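Local atomic coordinates of cytoplasmic protein (Cryptococcus neoformans var. grubii serotype A, PDB entry 7LPO), a protein that probably hydrolyses steryl beta-glucosides, as a sterylglucosidase of glycoside hydrolase family 5. Residues V693-R696 with A697-A701. Numbering follows the deposited sequence.
Sequences VRVR and ADDIA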
loop_
_atom_site.group_PDB
_atom_site.type_symbol
_atom_site.label_atom_id
_atom_site.label_comp_id
_atom_site.label_asym_id
_atom_site.label_seq_id
_atom_site.Cartn_x
_atom_site.Cartn_y
_atom_site.Cartn_z
ATOM N N VAL A 693 -7.890 -0.353 29.050
ATOM C CA VAL A 693 -7.626 1.050 28.756
ATOM C C VAL A 693 -6.978 1.709 29.970
ATOM O O VAL A 693 -7.390 1.486 31.112
ATOM C CB VAL A 693 -8.922 1.786 28.350
ATOM C CG1 VAL A 693 -10.032 1.463 29.323
ATOM C CG2 VAL A 693 -8.693 3.288 28.263
ATOM N N ARG A 694 -5.952 2.514 29.717
ATOM C CA ARG A 694 -5.292 3.295 30.756
ATOM C C ARG A 694 -6.000 4.638 30.861
ATOM O O ARG A 694 -6.030 5.404 29.888
ATOM C CB ARG A 694 -3.813 3.481 30.425
ATOM C CG ARG A 694 -3.000 4.200 31.494
ATOM C CD ARG A 694 -1.499 4.013 31.278
ATOM N NE ARG A 694 -1.104 2.609 31.390
ATOM C CZ ARG A 694 -0.840 1.989 32.538
ATOM N NH1 ARG A 694 -0.911 2.638 33.688
ATOM N NH2 ARG A 694 -0.497 0.711 32.536
ATOM N N VAL A 695 -6.575 4.915 32.030
ATOM C CA VAL A 695 -7.384 6.107 32.268
ATOM C C VAL A 695 -6.686 6.950 33.328
ATOM O O VAL A 695 -6.385 6.456 34.420
ATOM C CB VAL A 695 -8.815 5.746 32.716
ATOM C CG1 VAL A 695 -9.706 6.995 32.766
ATOM C CG2 VAL A 695 -9.438 4.701 31.792
ATOM N N ARG A 696 -6.427 8.211 33.009
ATOM C CA ARG A 696 -5.742 9.128 33.906
ATOM C C ARG A 696 -6.743 10.027 34.625
ATOM O O ARG A 696 -7.902 10.161 34.224
ATOM C CB ARG A 696 -4.732 9.987 33.137
ATOM C CG ARG A 696 -3.616 9.197 32.459
ATOM C CD ARG A 696 -3.202 9.832 31.128
ATOM N NE ARG A 696 -4.290 9.882 30.147
ATOM C CZ ARG A 696 -4.130 10.214 28.865
ATOM N NH1 ARG A 696 -2.924 10.517 28.401
ATOM N NH2 ARG A 696 -5.174 10.242 28.047
ATOM N N ALA A 697 -6.265 10.668 35.691
ATOM C CA ALA A 697 -7.136 11.500 36.510
ATOM C C ALA A 697 -7.576 12.770 35.794
ATOM O O ALA A 697 -8.606 13.346 36.164
ATOM C CB ALA A 697 -6.432 11.858 37.817
ATOM N N ASP A 698 -6.840 13.214 34.776
ATOM C CA ASP A 698 -7.195 14.423 34.048
ATOM C C ASP A 698 -7.917 14.135 32.735
ATOM O O ASP A 698 -8.156 15.064 31.956
ATOM C CB ASP A 698 -5.949 15.276 33.785
ATOM C CG ASP A 698 -4.814 14.490 33.149
ATOM O OD1 ASP A 698 -5.014 13.303 32.811
ATOM O OD2 ASP A 698 -3.717 15.064 32.990
ATOM N N ASP A 699 -8.283 12.882 32.478
ATOM C CA ASP A 699 -9.057 12.568 31.285
ATOM C C ASP A 699 -10.493 13.056 31.439
ATOM O O ASP A 699 -11.022 13.160 32.547
ATOM C CB ASP A 699 -9.041 11.064 31.015
ATOM C CG ASP A 699 -7.779 10.621 30.294
ATOM O OD1 ASP A 699 -7.332 11.362 29.389
ATOM O OD2 ASP A 699 -7.231 9.551 30.633
ATOM N N ILE A 700 -11.126 13.342 30.306
ATOM C CA ILE A 700 -12.463 13.920 30.269
ATOM C C ILE A 700 -13.478 12.813 30.028
ATOM O O ILE A 700 -13.462 12.166 28.974
ATOM C CB ILE A 700 -12.579 14.992 29.177
ATOM C CG1 ILE A 700 -11.662 16.174 29.478
ATOM C CG2 ILE A 700 -14.027 15.432 29.045
ATOM C CD1 ILE A 700 -11.466 17.102 28.280
ATOM N N ALA A 701 -14.380 12.619 30.989
ATOM C CA ALA A 701 -15.452 11.640 30.880
ATOM C C ALA A 701 -16.735 12.254 31.417
ATOM O O ALA A 701 -16.735 12.855 32.495
ATOM C CB ALA A 701 -15.126 10.356 31.654
#
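A type I beta turn from Arg696 to Asp699 ends strand 689-696 in the C-terminal beta domain of this family 5 glycosidase, and its two end residues bind each other through backbone and side chain. The turn is closed by Asp699 N, which donates to Arg696 O over 3.3 Å; the N-H is well aimed, but it comes from above the carbonyl plane. The Asp699 carboxylate reaches back to the first residue of the turn. Its OD2 accepts from Arg696 N at 2.8 Å on the anti side and from Arg696 NE at 3.0 Å on the syn side, both donors tilted out of the carboxylate plane toward the same face. The arginine chain, bent at chi2 and chi3, places OD2 at the guanidinium edge, almost in its plane. The two groups are nevertheless turned 57° against each other, so the pairing is not flat. Asp698 OD1 lies 4.4 Å from Arg696 NE, out of the guanidinium plane and beyond a salt bridge. Ala697 is backbone-bonded to Gly760, beside strand 761-770. The second prong, Arg696 NH2 to Asp699 OD1, is short at 2.8 Å but weak, bent to 124° at the hydrogen.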